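Local coordinates for protein arylesterase (Sulfolobus solfataricus, PDB 5L2P) that hydrolyses aromatic esters, p-nitrophenyl fatty acid esters and organophosphates such as paraoxon, as a serine esterase of the GDXG lipolytic family, at residues T93-A96 with I97-L101; I133-A136 with R137-G141. All blocks are in the same frame, centred on the assembly; numbering follows the deposited sequence.

How the contacts relate
Both contacts are local, each a run of neighbouring residues on a helix of the alpha/beta hydrolase fold: contact 1 forms the first turns of helix 95-105, and contact 2 the last turn of helix 124-138 with the start of what follows. They do not touch; their centres lie about 21 Å apart and their nearest atoms about 13 Å. Contact 1 sits nearer the middle of the chain, its centre about 12 Å from the chain centre against about 20 Å for contact 2. Of the inferred catalytic residues, Ser156 and His281 lie near contact 1, the side chain of Glu94 being about 6 Å from that of Ser156 and about 8 Å from that of His281. Contact 2 is structural packing at the periphery.

Contact 1: T93-A96 with I97-L101; sequences TEDA and ISRIL
Asp95 and Arg99, four residues apart on the first turns of helix 95-105, form a salt bridge: Arg99 NE lies 2.7 Å from Asp95 OD2. NE comes in from the syn side but clearly out of the carboxylate plane, while OD2 lies nearly in the guanidinium plane, the two planes 60° apart. Asp95 CG stands anti to its own nitrogen (chi1 -178°), which brings OD2 across to the NE edge of the Arg99 guanidinium. Each group has a second partner, Asp95 OD1 bonding Tyr67 OH and Arg99 NH1 the carbonyl of Asp45.

Glu94 O, at the N-cap position, accepts the N-H of Ser98 (Ser98 N to Glu94 O 3.1 Å). The Ser98 hydroxyl approaches the same oxygen, but its firmer partner is His80 ND1. His80 NE2 bonds Glu94 OE1, while OE2 takes the backbone N-H of Gly83, part of the probable oxyanion hole; Glu94 therefore probably helps to position that loop. Arg99 N to Asp95 O (3.1 Å) and Ile100 N to Ala96 O (3.2 Å, 171° at the hydrogen) continue the helical bonding. The helix links strands 77-81 and 108-112 in a beta-alpha-beta unit, with Ile97 and Ile100 against helix 287-305 and Arg99 on strand 61-68.

Contact 2: I133-A136 with R137-G141; sequences IVWA and RDNAG
Trp135 lays one face of its indole against the side-chain amide of Asn139, one turn further on where the chain leaves helix 124-138. The amide carbon, Asn139 CG, comes within 3.8 Å of Trp135 CE2, and the two planes are inclined by 33°, so the amide leans over the ring without lying flat on it. With Trp135 CG anti to the backbone nitrogen (chi1 177°), the indole swings forward along the helix to meet this residue. The amide's orientation in the model is doubtful, and no particular polar bond can be read from it.

The backbone is held by regular helix bonds. Asp138 N donates to Val134 O at 2.9 Å in a nearly straight bond, and Arg137 N reaches Ile133 O at 3.0 Å. The bond from Asn139 N to Trp135 O, where the chain leaves helical geometry, is equally short at 2.9 Å but more bent, at 143°. The tightly packed part is the inner side, where the buried Ile133 and Ala136 press on Met79 of strand 77-81. Trp135 forms a partly exposed flank, set against Met53 and Ile55 of strand 49-56.

The outer side is looser. Val134 and Asp138 run side by side, with Val134 CG1 3.7 Å from Asp138 OD2, and Asp138 itself is exposed. Asp138 OD1 and Arg137 NH2, 3.9 Å apart, make a long, weak salt bridge.

Without the indole, as with an alanine here, the Asn139 amide would probably lose the face it leans on and a gap would open beside Met53 and Ile55. Backbone hydrogen bonds and apolar packing thus appear to do most of the holding at this helix end, while the long Arg137-Asp138 pair probably adds little.

Contact 1: T93-A96 with I97-L101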
loop_
_atom_site.group_PDB
_atom_site.type_symbol
_atom_site.label_atom_id
_atom_site.label_comp_id
_atom_site.label_asym_id
_atom_site.label_seq_id
_atom_site.Cartn_x
_atom_site.Cartn_y
_atom_site.Cartn_z
ATOM N N THR A 93 -4.256 -34.234 -3.966
ATOM C CA THR A 93 -3.768 -33.112 -3.145
ATOM C C THR A 93 -4.839 -32.047 -2.876
ATOM O O THR A 93 -4.804 -31.410 -1.829
ATOM C CB THR A 93 -2.538 -32.426 -3.778
ATOM O OG1 THR A 93 -2.902 -31.883 -5.048
ATOM C CG2 THR A 93 -1.379 -33.418 -3.912
ATOM N N GLU A 94 -5.764 -31.875 -3.813
ATOM C CA GLU A 94 -6.882 -30.987 -3.627
ATOM C C GLU A 94 -8.230 -31.721 -3.581
ATOM O O GLU A 94 -9.289 -31.141 -3.848
ATOM C CB GLU A 94 -6.855 -29.905 -4.725
ATOM C CG GLU A 94 -5.751 -28.889 -4.465
ATOM C CD GLU A 94 -5.704 -27.738 -5.463
ATOM O OE1 GLU A 94 -6.750 -27.384 -6.074
ATOM O OE2 GLU A 94 -4.595 -27.179 -5.639
ATOM N N ASP A 95 -8.202 -32.993 -3.203
ATOM C CA ASP A 95 -9.428 -33.801 -3.056
ATOM C C ASP A 95 -10.394 -33.195 -2.039
ATOM O O ASP A 95 -11.594 -33.134 -2.269
ATOM C CB ASP A 95 -9.033 -35.225 -2.669
ATOM C CG ASP A 95 -10.236 -36.163 -2.547
ATOM O OD1 ASP A 95 -10.716 -36.697 -3.561
ATOM O OD2 ASP A 95 -10.719 -36.373 -1.417
ATOM N N ALA A 96 -9.857 -32.763 -0.908
ATOM C CA ALA A 96 -10.652 -32.161 0.182
ATOM C C ALA A 96 -11.350 -30.861 -0.255
ATOM O O ALA A 96 -12.486 -30.598 0.177
ATOM C CB ALA A 96 -9.787 -31.890 1.423
ATOM N N ILE A 97 -10.679 -30.090 -1.115
ATOM C CA ILE A 97 -11.289 -28.895 -1.689
ATOM C C ILE A 97 -12.458 -29.247 -2.601
ATOM O O ILE A 97 -13.520 -28.599 -2.526
ATOM C CB ILE A 97 -10.302 -28.015 -2.447
ATOM C CG1 ILE A 97 -9.134 -27.600 -1.525
ATOM C CG2 ILE A 97 -11.003 -26.757 -2.957
ATOM C CD1 ILE A 97 -9.521 -26.973 -0.186
ATOM N N SER A 98 -12.259 -30.266 -3.449
ATOM C CA SER A 98 -13.285 -30.669 -4.398
ATOM C C SER A 98 -14.543 -31.117 -3.698
ATOM O O SER A 98 -15.634 -30.848 -4.174
ATOM C CB SER A 98 -12.783 -31.790 -5.291
ATOM O OG SER A 98 -11.543 -31.470 -5.912
ATOM N N ARG A 99 -14.377 -31.829 -2.582
ATOM C CA ARG A 99 -15.503 -32.336 -1.789
ATOM C C ARG A 99 -16.310 -31.205 -1.163
ATOM O O ARG A 99 -17.530 -31.198 -1.250
ATOM C CB ARG A 99 -15.025 -33.263 -0.656
ATOM C CG ARG A 99 -14.510 -34.574 -1.140
ATOM C CD ARG A 99 -13.507 -35.209 -0.161
ATOM N NE ARG A 99 -13.271 -36.591 -0.506
ATOM C CZ ARG A 99 -14.125 -37.571 -0.249
ATOM N NH1 ARG A 99 -15.244 -37.347 0.388
ATOM N NH2 ARG A 99 -13.845 -38.816 -0.604
ATOM N N ILE A 100 -15.626 -30.273 -0.501
ATOM C CA ILE A 100 -16.296 -29.110 0.082
ATOM C C ILE A 100 -16.960 -28.270 -1.015
ATOM O O ILE A 100 -18.070 -27.753 -0.826
ATOM C CB ILE A 100 -15.333 -28.233 0.870
ATOM C CG1 ILE A 100 -14.777 -28.994 2.076
ATOM C CG2 ILE A 100 -16.026 -26.973 1.379
ATOM C CD1 ILE A 100 -13.510 -28.370 2.644
ATOM N N LEU A 101 -16.301 -28.146 -2.166
ATOM C CA LEU A 101 -16.813 -27.309 -3.241
ATOM C C LEU A 101 -18.090 -27.878 -3.827
ATOM O O LEU A 101 -19.081 -27.143 -4.057
ATOM C CB LEU A 101 -15.753 -27.112 -4.333
ATOM C CG LEU A 101 -16.136 -26.168 -5.498
ATOM C CD1 LEU A 101 -16.365 -24.725 -5.067
ATOM C CD2 LEU A 101 -15.035 -26.265 -6.524
#

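Contact 2: I133-A136 with R137-G141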
loop_
_atom_site.group_PDB
_atom_site.type_symbol
_atom_site.label_atom_id
_atom_site.label_comp_id
_atom_site.label_asym_id
_atom_site.label_seq_id
_atom_site.Cartn_x
_atom_site.Cartn_y
_atom_site.Cartn_z
ATOM N N ILE A 133 -12.559 -29.909 -20.425
ATOM C CA ILE A 133 -13.799 -29.094 -20.484
ATOM C C ILE A 133 -14.636 -29.468 -21.703
ATOM O O ILE A 133 -15.852 -29.626 -21.600
ATOM C CB ILE A 133 -13.503 -27.576 -20.550
ATOM C CG1 ILE A 133 -12.793 -27.099 -19.295
ATOM C CG2 ILE A 133 -14.774 -26.732 -20.776
ATOM C CD1 ILE A 133 -12.261 -25.694 -19.461
ATOM N N VAL A 134 -13.972 -29.601 -22.851
ATOM C CA VAL A 134 -14.643 -30.033 -24.073
ATOM C C VAL A 134 -15.254 -31.428 -23.901
ATOM O O VAL A 134 -16.377 -31.656 -24.307
ATOM C CB VAL A 134 -13.658 -30.042 -25.264
ATOM C CG1 VAL A 134 -14.256 -30.690 -26.503
ATOM C CG2 VAL A 134 -13.191 -28.633 -25.553
ATOM N N TRP A 135 -14.525 -32.345 -23.261
ATOM C CA TRP A 135 -15.064 -33.702 -22.952
ATOM C C TRP A 135 -16.307 -33.630 -22.091
ATOM O O TRP A 135 -17.274 -34.291 -22.374
ATOM C CB TRP A 135 -13.993 -34.566 -22.269
ATOM C CG TRP A 135 -14.459 -35.890 -21.868
ATOM C CD1 TRP A 135 -14.411 -37.004 -22.616
ATOM C CD2 TRP A 135 -15.088 -36.257 -20.628
ATOM N NE1 TRP A 135 -14.980 -38.051 -21.939
ATOM C CE2 TRP A 135 -15.392 -37.625 -20.712
ATOM C CE3 TRP A 135 -15.438 -35.565 -19.475
ATOM C CZ2 TRP A 135 -16.021 -38.326 -19.685
ATOM C CZ3 TRP A 135 -16.108 -36.256 -18.458
ATOM C CH2 TRP A 135 -16.376 -37.630 -18.565
ATOM N N ALA A 136 -16.281 -32.827 -21.039
ATOM C CA ALA A 136 -17.443 -32.667 -20.144
ATOM C C ALA A 136 -18.662 -32.120 -20.877
ATOM O O ALA A 136 -19.804 -32.559 -20.633
ATOM C CB ALA A 136 -17.090 -31.735 -18.998
ATOM N N ARG A 137 -18.430 -31.144 -21.761
ATOM C CA ARG A 137 -19.528 -30.566 -22.548
ATOM C C ARG A 137 -20.099 -31.594 -23.515
ATOM O O ARG A 137 -21.308 -31.706 -23.645
ATOM C CB ARG A 137 -19.059 -29.329 -23.321
ATOM C CG ARG A 137 -20.173 -28.580 -23.970
ATOM C CD ARG A 137 -19.626 -27.592 -24.966
ATOM N NE ARG A 137 -19.050 -28.277 -26.114
ATOM C CZ ARG A 137 -18.559 -27.641 -27.171
ATOM N NH1 ARG A 137 -18.575 -26.304 -27.203
ATOM N NH2 ARG A 137 -18.048 -28.336 -28.191
ATOM N N ASP A 138 -19.222 -32.335 -24.194
ATOM C CA ASP A 138 -19.628 -33.440 -25.069
ATOM C C ASP A 138 -20.380 -34.564 -24.352
ATOM O O ASP A 138 -21.217 -35.202 -24.957
ATOM C CB ASP A 138 -18.415 -34.041 -25.780
ATOM C CG ASP A 138 -17.821 -33.101 -26.820
ATOM O OD1 ASP A 138 -18.471 -32.078 -27.134
ATOM O OD2 ASP A 138 -16.705 -33.379 -27.326
ATOM N N ASN A 139 -20.078 -34.807 -23.083
ATOM C CA ASN A 139 -20.796 -35.805 -22.267
ATOM C C ASN A 139 -21.818 -35.222 -21.283
ATOM O O ASN A 139 -22.105 -35.839 -20.267
ATOM C CB ASN A 139 -19.791 -36.650 -21.476
ATOM C CG ASN A 139 -18.862 -37.425 -22.365
ATOM O OD1 ASN A 139 -18.386 -36.931 -23.368
ATOM N ND2 ASN A 139 -18.620 -38.650 -22.010
ATOM N N ALA A 140 -22.314 -34.028 -21.572
ATOM C CA ALA A 140 -23.202 -33.279 -20.656
ATOM C C ALA A 140 -24.462 -34.035 -20.267
ATOM O O ALA A 140 -24.894 -34.007 -19.114
ATOM C CB ALA A 140 -23.592 -31.955 -21.302
ATOM N N GLY A 141 -25.064 -34.694 -21.249
ATOM C CA GLY A 141 -26.273 -35.497 -21.028
ATOM C C GLY A 141 -26.004 -36.683 -20.122
ATOM O O GLY A 141 -26.811 -36.990 -19.248
#